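Local coordinates for protein prolyl-tRNA synthetase (Giardia lamblia ATCC 50803, PDB 3IAL) that probably ligates L-proline to tRNA(Pro) at the expense of ATP, and holds the prolyl-adenylate intermediate in this crystal structure, at residues R487-D492 against C510-A515; Q207-V212 against V225-M230; A298-V303 against R339-D344; V303-G308 against D352-Y357. All blocks are in the same frame, centred on the assembly; numbering follows the deposited sequence.

Contact 1: residues R487-D492 against C510-A515; sequences RGHNPD and CYMYCA
R487 and G488 lie together opposite Y513, a classic beta bulge in the antiparallel pairing of strands 485-489 and 510-515, in the C-terminal region of the synthetase. Y513 serves the two residues in turn: its O accepts from R487 N at 2.7 Å, and its N donates to G488 O at 2.8 Å. Glycine suits position 488 because, at a phi of 156°, a side chain would collide with the carbonyl oxygen of R487. The side chain of R487 starts with CB 3.4 Å from Y513 O; CG then comes within 4.3 Å of A515 CB. Bends at chi2 (-63°) and chi3 (-81°) carry the guanidinium on to carboxylates of other residues: NE makes a salt bridge with D227 and NH1 another with E485, a double task that a long cation with several N-H groups can meet. Beside the bulge, M512 lays its large, polarisable sulfur against the bare glycine backbone, with SD 3.4 Å from G488 C. Further along, H489 CB rests 3.2 Å from Y511 O. Beyond that point water takes over the bonding: water 2 spans N490 N and Y511 O, 2.7 Å from each.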
# COMPACT_ATOMS: atom_id res chain seq x y z
N ARG B 487 -6.40 15.47 -29.58
CA ARG B 487 -6.34 15.16 -28.16
C ARG B 487 -6.98 16.23 -27.32
O ARG B 487 -7.67 15.93 -26.35
CB ARG B 487 -4.88 14.99 -27.74
CG ARG B 487 -4.18 13.87 -28.47
CD ARG B 487 -4.80 12.51 -28.18
NE ARG B 487 -4.32 11.95 -26.92
CZ ARG B 487 -4.58 10.72 -26.49
NH1 ARG B 487 -5.35 9.91 -27.20
NH2 ARG B 487 -4.08 10.29 -25.33
N GLY B 488 -6.73 17.48 -27.67
CA GLY B 488 -7.35 18.61 -26.99
C GLY B 488 -6.55 19.90 -27.12
O GLY B 488 -5.61 19.99 -27.92
N HIS B 489 -6.93 20.88 -26.31
CA HIS B 489 -6.23 22.15 -26.26
C HIS B 489 -5.92 22.51 -24.81
O HIS B 489 -6.52 21.97 -23.89
CB HIS B 489 -7.09 23.24 -26.92
CG HIS B 489 -8.22 23.72 -26.07
ND1 HIS B 489 -9.36 22.98 -25.86
CD2 HIS B 489 -8.38 24.87 -25.36
CE1 HIS B 489 -10.18 23.65 -25.07
NE2 HIS B 489 -9.61 24.80 -24.75
N ASN B 490 -4.98 23.43 -24.63
CA ASN B 490 -4.67 23.98 -23.32
C ASN B 490 -5.36 25.33 -23.19
O ASN B 490 -4.99 26.27 -23.90
CB ASN B 490 -3.16 24.15 -23.18
CG ASN B 490 -2.72 24.42 -21.75
OD1 ASN B 490 -3.44 25.04 -20.97
ND2 ASN B 490 -1.53 23.96 -21.41
N PRO B 491 -6.37 25.44 -22.30
CA PRO B 491 -7.09 26.70 -22.20
C PRO B 491 -6.22 27.87 -21.73
O PRO B 491 -6.53 29.03 -22.04
CB PRO B 491 -8.18 26.40 -21.16
CG PRO B 491 -8.31 24.94 -21.14
CD PRO B 491 -6.94 24.42 -21.40
N ASP B 492 -5.14 27.56 -21.02
CA ASP B 492 -4.18 28.58 -20.56
C ASP B 492 -3.28 29.14 -21.68
O ASP B 492 -2.60 30.14 -21.46
CB ASP B 492 -3.31 28.00 -19.44
CG ASP B 492 -4.13 27.63 -18.20
OD1 ASP B 492 -5.01 28.42 -17.81
OD2 ASP B 492 -3.88 26.55 -17.63
N CYS B 510 -8.32 28.55 -30.58
CA CYS B 510 -7.44 27.75 -29.72
C CYS B 510 -6.35 27.08 -30.54
O CYS B 510 -6.40 27.10 -31.78
CB CYS B 510 -8.25 26.66 -29.01
SG CYS B 510 -8.88 25.36 -30.13
N TYR B 511 -5.37 26.49 -29.85
CA TYR B 511 -4.41 25.59 -30.48
C TYR B 511 -4.74 24.16 -30.07
O TYR B 511 -4.65 23.81 -28.89
CB TYR B 511 -2.97 25.93 -30.09
CG TYR B 511 -2.59 27.35 -30.37
CD1 TYR B 511 -2.22 27.76 -31.65
CD2 TYR B 511 -2.60 28.30 -29.36
CE1 TYR B 511 -1.89 29.08 -31.92
CE2 TYR B 511 -2.26 29.62 -29.61
CZ TYR B 511 -1.91 30.01 -30.88
OH TYR B 511 -1.58 31.32 -31.11
N MET B 512 -5.13 23.35 -31.04
CA MET B 512 -5.37 21.94 -30.78
C MET B 512 -4.06 21.19 -30.89
O MET B 512 -3.11 21.66 -31.54
CB MET B 512 -6.40 21.36 -31.76
CG MET B 512 -7.83 21.69 -31.40
SD MET B 512 -8.30 21.06 -29.77
CE MET B 512 -10.07 21.35 -29.79
N TYR B 513 -4.02 20.03 -30.23
CA TYR B 513 -2.91 19.10 -30.31
C TYR B 513 -3.41 17.76 -30.81
O TYR B 513 -4.36 17.18 -30.26
CB TYR B 513 -2.28 18.89 -28.94
CG TYR B 513 -1.53 20.09 -28.40
CD1 TYR B 513 -0.15 20.14 -28.43
CD2 TYR B 513 -2.21 21.15 -27.82
CE1 TYR B 513 0.55 21.22 -27.92
CE2 TYR B 513 -1.53 22.24 -27.31
CZ TYR B 513 -0.15 22.26 -27.35
OH TYR B 513 0.53 23.34 -26.85
N CYS B 514 -2.74 17.26 -31.85
CA CYS B 514 -3.10 16.01 -32.48
C CYS B 514 -1.94 15.04 -32.29
O CYS B 514 -0.78 15.46 -32.30
CB CYS B 514 -3.37 16.27 -33.97
SG CYS B 514 -3.21 14.86 -35.04
N ALA B 515 -2.25 13.75 -32.15
CA ALA B 515 -1.23 12.72 -31.97
C ALA B 515 -1.79 11.30 -32.14
O ALA B 515 -2.99 11.07 -31.97
CB ALA B 515 -0.57 12.84 -30.60
O HOH W 1 -5.74 26.89 -26.94
O HOH W 2 -3.84 24.92 -26.58

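Contact 2: residues Q207-V212 against V225-M230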
# COMPACT_ATOMS: atom_id res chain seq x y z
N GLN B 207 2.13 16.77 -21.80
CA GLN B 207 1.31 17.88 -22.31
C GLN B 207 -0.02 17.95 -21.57
O GLN B 207 -0.86 17.06 -21.72
CB GLN B 207 1.06 17.74 -23.81
CG GLN B 207 0.26 18.90 -24.41
CD GLN B 207 0.98 20.24 -24.29
OE1 GLN B 207 2.12 20.38 -24.73
NE2 GLN B 207 0.30 21.22 -23.71
N LYS B 208 -0.21 19.01 -20.79
CA LYS B 208 -1.48 19.27 -20.12
C LYS B 208 -2.51 19.74 -21.13
O LYS B 208 -2.29 20.74 -21.81
CB LYS B 208 -1.30 20.32 -19.03
CG LYS B 208 -2.62 20.91 -18.51
CD LYS B 208 -2.41 21.66 -17.20
CE LYS B 208 -3.72 22.21 -16.66
NZ LYS B 208 -3.53 22.79 -15.30
N LEU B 209 -3.63 19.03 -21.23
CA LEU B 209 -4.71 19.40 -22.15
C LEU B 209 -6.08 19.29 -21.53
O LEU B 209 -6.32 18.45 -20.66
CB LEU B 209 -4.69 18.48 -23.37
CG LEU B 209 -3.44 18.47 -24.23
CD1 LEU B 209 -3.52 17.31 -25.21
CD2 LEU B 209 -3.24 19.80 -24.95
N ARG B 210 -6.99 20.13 -22.00
CA ARG B 210 -8.41 19.88 -21.87
C ARG B 210 -8.77 18.88 -22.98
O ARG B 210 -8.71 19.20 -24.17
CB ARG B 210 -9.20 21.18 -22.03
CG ARG B 210 -10.73 21.01 -21.96
CD ARG B 210 -11.21 20.73 -20.54
NE ARG B 210 -11.06 21.89 -19.66
CZ ARG B 210 -11.91 22.92 -19.59
NH1 ARG B 210 -13.00 22.97 -20.34
NH2 ARG B 210 -11.66 23.92 -18.74
N ARG B 211 -9.12 17.65 -22.59
CA ARG B 211 -9.49 16.62 -23.56
C ARG B 211 -10.68 17.09 -24.39
O ARG B 211 -11.60 17.73 -23.87
CB ARG B 211 -9.81 15.30 -22.84
CG ARG B 211 -10.27 14.14 -23.73
CD ARG B 211 -9.16 13.59 -24.59
NE ARG B 211 -8.16 12.81 -23.85
CZ ARG B 211 -6.84 12.84 -24.07
NH1 ARG B 211 -6.31 13.66 -24.98
NH2 ARG B 211 -6.03 12.06 -23.36
N VAL B 212 -10.65 16.82 -25.70
CA VAL B 212 -11.77 17.16 -26.58
C VAL B 212 -13.10 16.69 -26.00
O VAL B 212 -13.20 15.60 -25.43
CB VAL B 212 -11.59 16.58 -27.99
CG1 VAL B 212 -10.43 17.28 -28.71
CG2 VAL B 212 -11.39 15.06 -27.94
N VAL B 225 -6.12 16.20 -18.92
CA VAL B 225 -5.21 15.07 -19.06
C VAL B 225 -3.77 15.51 -19.22
O VAL B 225 -3.48 16.64 -19.62
CB VAL B 225 -5.59 14.20 -20.28
CG1 VAL B 225 -6.99 13.64 -20.12
CG2 VAL B 225 -5.45 14.99 -21.60
N SER B 226 -2.87 14.58 -18.91
CA SER B 226 -1.46 14.70 -19.24
C SER B 226 -1.15 13.64 -20.29
O SER B 226 -1.12 12.44 -19.99
CB SER B 226 -0.58 14.51 -18.01
OG SER B 226 0.79 14.67 -18.34
N ASP B 227 -0.96 14.09 -21.53
CA ASP B 227 -0.57 13.23 -22.64
C ASP B 227 0.95 13.24 -22.80
O ASP B 227 1.52 14.26 -23.19
CB ASP B 227 -1.22 13.70 -23.94
CG ASP B 227 -2.63 13.22 -24.11
OD1 ASP B 227 -3.06 12.29 -23.39
OD2 ASP B 227 -3.32 13.76 -25.00
N VAL B 228 1.60 12.12 -22.50
CA VAL B 228 3.05 12.07 -22.45
C VAL B 228 3.60 11.49 -23.75
O VAL B 228 3.23 10.39 -24.14
CB VAL B 228 3.53 11.22 -21.27
CG1 VAL B 228 5.04 11.01 -21.34
CG2 VAL B 228 3.13 11.88 -19.95
N VAL B 229 4.49 12.21 -24.41
CA VAL B 229 5.16 11.69 -25.60
C VAL B 229 6.12 10.55 -25.23
O VAL B 229 7.02 10.73 -24.41
CB VAL B 229 5.93 12.77 -26.36
CG1 VAL B 229 6.59 12.16 -27.59
CG2 VAL B 229 5.00 13.92 -26.75
N MET B 230 5.89 9.39 -25.83
CA MET B 230 6.73 8.21 -25.62
C MET B 230 7.78 8.11 -26.74
O MET B 230 7.63 8.75 -27.78
CB MET B 230 5.85 6.96 -25.60
CG MET B 230 4.87 6.95 -24.42
SD MET B 230 5.69 6.53 -22.87
CE MET B 230 5.95 4.78 -23.11
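R211 turns back over V225 to reach D227 because its chain, begun with CG anti to the backbone N, bends at chi2 (71°) and again at chi3 (73°). D227 meets it with CG beside its own backbone N, and the guanidinium and carboxylate planes end only 24° apart. The grip is end-on and two-pronged: R211 NH1 bonds D227 OD2 and NH2 bonds D227 OD1, each at 3.0 Å and each on the syn side of its oxygen. Beneath this pair V225 acts as a platform, its CG2 lying under one face of the guanidinium, 3.5 Å from R211 NH2. A branched aliphatic residue suits that place, since it can cover the flat cation without competing for its N-H groups. L209 borders the carboxylate, with CD1 3.6 Å from D227 OD2, and its CB meets V225 CG2 at 4.0 Å. L209, V225 and D227 share one face of an antiparallel beta hairpin in the class II catalytic core, and the R211 guanidinium folds back over it; K208 and S226 point to the other face. Reciprocal backbone bonds fix the register, among them Q207 N to D227 O and L209 N to V225 O, both 2.9 Å. R211 has further partners in Q237 OE1 and the carbonyl of R487. Two arginines, R211 and R487, meet the buried D227 carboxylate, which would probably favour its ionised form.

Contact 3: residues A298-V303 against R339-D344; sequences APIHVV and RVSIDD
R339 and the A298-H301 end form the tight part of this contact. The arginine grips one oxygen side-on, NE donating to A298 O at 2.8 Å and NH2 to the same atom at 2.7 Å; the acceptor lies in the guanidinium plane, so the grip fixes how the group is rotated. The bend at chi3 (-71°) turns the group toward that carbonyl, while CD passes 3.2 Å from P299 O. H301 then covers one guanidinium face, with its CE1 3.4 Å from R339 CZ and the two planes inclined at 37°. Its ring has a second role: ND1 accepts from R339 N over 3.1 Å in a nearly straight bond (173°), while NE2 makes a weak hydrogen bond with P295 O. Histidine suits this place, offering both a flat surface and an acceptor nitrogen. F56 of helix 52-71 packs on R339 as well.

Toward S341 side-chain contacts are fewer; I300, V340, S341 and D343 are partly exposed, while V302 and V303 are buried. I300 CD1 still packs closely, 3.5 Å from S341 CB, where a small serine admits the longer isoleucine, but V303 CG2 comes no nearer than 4.4 Å to D343 CB. Here the backbone carries the pairing, with S341 N donating to V302 O at 2.9 Å. V302 pairs with V340 and V303 with S341, beta-branched valines being well suited to extended chain. Such parallel pairing of strands 302-307 and 340-342, linked through helix 315-334, is a beta-alpha-beta crossover, here at the edge of the anticodon-binding domain's mixed sheet.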
# COMPACT_ATOMS: atom_id res chain seq x y z
N ALA B 298 14.41 3.99 -7.69
CA ALA B 298 15.55 3.08 -7.72
C ALA B 298 15.51 2.22 -6.45
O ALA B 298 15.65 2.75 -5.35
CB ALA B 298 16.87 3.85 -7.78
N PRO B 299 15.31 0.89 -6.60
CA PRO B 299 15.38 0.05 -5.40
C PRO B 299 16.74 0.13 -4.69
O PRO B 299 16.81 -0.01 -3.47
CB PRO B 299 15.12 -1.36 -5.94
CG PRO B 299 14.29 -1.14 -7.15
CD PRO B 299 14.90 0.10 -7.78
N ILE B 300 17.80 0.38 -5.47
CA ILE B 300 19.14 0.64 -4.94
C ILE B 300 19.64 1.94 -5.55
O ILE B 300 19.86 2.01 -6.76
CB ILE B 300 20.10 -0.51 -5.31
CG1 ILE B 300 19.78 -1.77 -4.50
CG2 ILE B 300 21.56 -0.10 -5.09
CD1 ILE B 300 20.32 -3.04 -5.14
N HIS B 301 19.80 2.98 -4.74
CA HIS B 301 20.36 4.25 -5.23
C HIS B 301 21.82 4.08 -5.66
O HIS B 301 22.26 4.70 -6.62
CB HIS B 301 20.33 5.32 -4.14
CG HIS B 301 18.97 5.84 -3.81
ND1 HIS B 301 18.46 5.80 -2.53
CD2 HIS B 301 18.03 6.43 -4.57
CE1 HIS B 301 17.26 6.34 -2.52
NE2 HIS B 301 16.97 6.73 -3.74
N VAL B 302 22.56 3.27 -4.90
CA VAL B 302 24.01 3.19 -5.03
C VAL B 302 24.48 1.75 -4.85
O VAL B 302 24.14 1.09 -3.88
CB VAL B 302 24.71 4.04 -3.95
CG1 VAL B 302 26.23 3.87 -4.04
CG2 VAL B 302 24.32 5.51 -4.08
N VAL B 303 25.28 1.27 -5.79
CA VAL B 303 25.93 -0.03 -5.62
C VAL B 303 27.42 0.21 -5.39
O VAL B 303 28.08 0.86 -6.20
CB VAL B 303 25.68 -0.98 -6.80
CG1 VAL B 303 26.13 -0.36 -8.14
CG2 VAL B 303 26.36 -2.33 -6.54
N ARG B 339 19.37 3.97 -0.23
CA ARG B 339 19.35 2.54 -0.38
C ARG B 339 20.65 2.16 -1.05
O ARG B 339 20.95 2.61 -2.14
CB ARG B 339 18.13 2.09 -1.19
CG ARG B 339 16.79 2.45 -0.51
CD ARG B 339 15.57 2.06 -1.32
NE ARG B 339 15.38 2.88 -2.52
CZ ARG B 339 14.77 4.06 -2.57
NH1 ARG B 339 14.26 4.61 -1.47
NH2 ARG B 339 14.64 4.70 -3.72
N VAL B 340 21.44 1.34 -0.36
CA VAL B 340 22.79 0.99 -0.78
C VAL B 340 22.94 -0.52 -0.83
O VAL B 340 22.45 -1.23 0.04
CB VAL B 340 23.82 1.58 0.20
CG1 VAL B 340 25.24 1.24 -0.22
CG2 VAL B 340 23.62 3.09 0.32
N SER B 341 23.61 -1.00 -1.87
CA SER B 341 23.96 -2.42 -1.97
C SER B 341 25.48 -2.58 -2.12
O SER B 341 26.16 -1.71 -2.68
CB SER B 341 23.25 -3.06 -3.15
OG SER B 341 23.41 -4.47 -3.11
N ILE B 342 26.00 -3.70 -1.61
CA ILE B 342 27.41 -4.07 -1.72
C ILE B 342 27.48 -5.38 -2.49
O ILE B 342 26.95 -6.39 -2.02
CB ILE B 342 28.05 -4.29 -0.34
CG1 ILE B 342 27.94 -3.04 0.54
CG2 ILE B 342 29.54 -4.70 -0.48
CD1 ILE B 342 28.40 -3.27 1.99
N ASP B 343 28.11 -5.37 -3.67
CA ASP B 343 28.31 -6.59 -4.47
C ASP B 343 29.70 -7.15 -4.25
O ASP B 343 30.62 -6.88 -5.03
CB ASP B 343 28.09 -6.32 -5.96
CG ASP B 343 28.05 -7.61 -6.79
OD1 ASP B 343 28.77 -8.57 -6.47
OD2 ASP B 343 27.30 -7.66 -7.78
N ASP B 344 29.85 -7.97 -3.22
CA ASP B 344 31.14 -8.58 -2.89
C ASP B 344 31.34 -9.96 -3.52
O ASP B 344 32.09 -10.77 -2.98
CB ASP B 344 31.32 -8.64 -1.36
CG ASP B 344 30.19 -9.37 -0.65
OD1 ASP B 344 29.24 -9.86 -1.32
OD2 ASP B 344 30.25 -9.45 0.60

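Contact 4: residues V303-G308 against D352-Y357; sequences VIIPIG and DKLYYY
V303 packs on the ring of Y357. V303 CG2, anti to its backbone N, sits over the middle of that ring, 3.8 Å from the centroid and 13° off the ring normal, a CH-pi contact over the ring face. The other methyl, CG1, reaches Y357 CG at 4.0 Å. On the opposite ring face lies Y356 CD2, so the Y357 ring lies between a methyl group and the edge of the Y356 ring.

Aliphatic contacts follow along the strand. I305 CD1 touches L354 CD2 and Y357 CD2, both at 4.3 Å, while I305 CG2 lies 4.0 Å from K353 CD. The branched side chains of V303 and I305 suit a strand facing a helix. These two point to helix 350-359, whereas I304 packs on helix 315-334 across the sheet, giving the alpha/beta layering of the anticodon-binding domain. Strand and helix run antiparallel at 176°, their axes 11.3 Å apart, a spacing bridged by side chains alone.

Polar groups sit at the ends of long side chains. K353, extended beyond CG, runs alongside I305 with its tip pointing the other way; its methylenes pack while NZ goes on to a long, weak ion pair with D343 OD1. The Y357 hydroxyl is hydrogen-bonded to D343 OD2, the other oxygen of that carboxylate.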
# COMPACT_ATOMS: atom_id res chain seq x y z
N VAL B 303 25.28 1.27 -5.79
CA VAL B 303 25.93 -0.03 -5.62
C VAL B 303 27.42 0.21 -5.39
O VAL B 303 28.08 0.86 -6.20
CB VAL B 303 25.68 -0.98 -6.80
CG1 VAL B 303 26.13 -0.36 -8.14
CG2 VAL B 303 26.36 -2.33 -6.54
N ILE B 304 27.95 -0.31 -4.29
CA ILE B 304 29.36 -0.17 -3.98
C ILE B 304 30.04 -1.47 -4.34
O ILE B 304 29.63 -2.53 -3.88
CB ILE B 304 29.60 0.16 -2.49
CG1 ILE B 304 28.71 1.32 -2.03
CG2 ILE B 304 31.04 0.53 -2.25
CD1 ILE B 304 28.94 1.74 -0.58
N ILE B 305 31.07 -1.39 -5.17
CA ILE B 305 31.75 -2.58 -5.66
C ILE B 305 33.21 -2.62 -5.20
O ILE B 305 34.01 -1.77 -5.59
CB ILE B 305 31.69 -2.66 -7.20
CG1 ILE B 305 30.23 -2.70 -7.66
CG2 ILE B 305 32.44 -3.91 -7.70
CD1 ILE B 305 30.05 -2.49 -9.16
N PRO B 306 33.56 -3.59 -4.34
CA PRO B 306 34.97 -3.80 -4.02
C PRO B 306 35.70 -4.35 -5.25
O PRO B 306 35.23 -5.31 -5.84
CB PRO B 306 34.94 -4.84 -2.90
CG PRO B 306 33.52 -5.08 -2.57
CD PRO B 306 32.69 -4.57 -3.68
N ILE B 307 36.81 -3.73 -5.63
CA ILE B 307 37.58 -4.20 -6.78
C ILE B 307 38.95 -4.71 -6.35
O ILE B 307 39.48 -4.32 -5.31
CB ILE B 307 37.73 -3.13 -7.90
CG1 ILE B 307 38.52 -1.91 -7.42
CG2 ILE B 307 36.37 -2.71 -8.42
CD1 ILE B 307 38.73 -0.86 -8.51
N GLY B 308 39.50 -5.61 -7.17
CA GLY B 308 40.83 -6.16 -6.96
C GLY B 308 41.01 -7.04 -5.73
O GLY B 308 42.13 -7.27 -5.30
N ASP B 352 30.72 -8.07 -16.26
CA ASP B 352 29.43 -8.71 -16.00
C ASP B 352 28.65 -7.98 -14.90
O ASP B 352 27.43 -7.84 -15.00
CB ASP B 352 29.61 -10.19 -15.64
CG ASP B 352 30.23 -11.00 -16.78
OD1 ASP B 352 30.18 -10.54 -17.95
OD2 ASP B 352 30.77 -12.09 -16.51
N LYS B 353 29.35 -7.50 -13.87
CA LYS B 353 28.69 -6.72 -12.82
C LYS B 353 28.12 -5.42 -13.38
O LYS B 353 26.97 -5.09 -13.10
CB LYS B 353 29.64 -6.39 -11.68
CG LYS B 353 29.89 -7.52 -10.72
CD LYS B 353 30.77 -7.06 -9.57
CE LYS B 353 31.37 -8.23 -8.82
NZ LYS B 353 32.35 -7.80 -7.79
N LEU B 354 28.93 -4.71 -14.15
CA LEU B 354 28.54 -3.43 -14.73
C LEU B 354 27.35 -3.59 -15.67
O LEU B 354 26.41 -2.82 -15.58
CB LEU B 354 29.71 -2.78 -15.48
CG LEU B 354 30.87 -2.29 -14.61
CD1 LEU B 354 31.80 -1.36 -15.41
CD2 LEU B 354 30.36 -1.59 -13.37
N TYR B 355 27.42 -4.57 -16.57
CA TYR B 355 26.29 -4.91 -17.43
C TYR B 355 24.99 -4.98 -16.64
O TYR B 355 23.99 -4.37 -17.02
CB TYR B 355 26.52 -6.26 -18.13
CG TYR B 355 25.26 -6.82 -18.75
CD1 TYR B 355 24.76 -6.30 -19.95
CD2 TYR B 355 24.55 -7.85 -18.13
CE1 TYR B 355 23.60 -6.80 -20.52
CE2 TYR B 355 23.38 -8.37 -18.70
CZ TYR B 355 22.91 -7.84 -19.89
OH TYR B 355 21.76 -8.33 -20.47
N TYR B 356 25.02 -5.74 -15.55
CA TYR B 356 23.83 -6.02 -14.74
C TYR B 356 23.29 -4.76 -14.05
O TYR B 356 22.11 -4.47 -14.15
CB TYR B 356 24.14 -7.11 -13.70
CG TYR B 356 23.00 -7.42 -12.75
CD1 TYR B 356 21.96 -8.27 -13.12
CD2 TYR B 356 22.96 -6.86 -11.47
CE1 TYR B 356 20.91 -8.56 -12.25
CE2 TYR B 356 21.91 -7.14 -10.59
CZ TYR B 356 20.89 -7.99 -10.99
OH TYR B 356 19.86 -8.29 -10.13
N TYR B 357 24.16 -4.03 -13.36
CA TYR B 357 23.73 -2.83 -12.64
C TYR B 357 23.30 -1.70 -13.57
O TYR B 357 22.39 -0.94 -13.24
CB TYR B 357 24.80 -2.37 -11.62
CG TYR B 357 24.95 -3.39 -10.52
CD1 TYR B 357 23.86 -3.73 -9.72
CD2 TYR B 357 26.15 -4.05 -10.29
CE1 TYR B 357 23.97 -4.68 -8.72
CE2 TYR B 357 26.27 -5.01 -9.29
CZ TYR B 357 25.17 -5.33 -8.51
OH TYR B 357 25.24 -6.28 -7.51

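Contacts 1 and 2 form one continuous region, their centres 8 Å apart, because strand 207-211 pairs with both 222-229 and 485-489; the C-terminal part is thereby stitched to the catalytic core. H489 O and R210 N, 2.7 Å apart and probably hydrogen-bonded, tie the two together. Both lie near the prolyl-adenylate: the V225 side chain is about 6 Å from it and that of R487 about 8 Å. Contacts 3 and 4, with centres 10 Å apart, share V303 and strand 302-307 in the anticodon-binding domain, and D343 OD2 meets Y357 OH between them at 2.5 Å. Contacts 2 and 3 have centres about 35 Å apart.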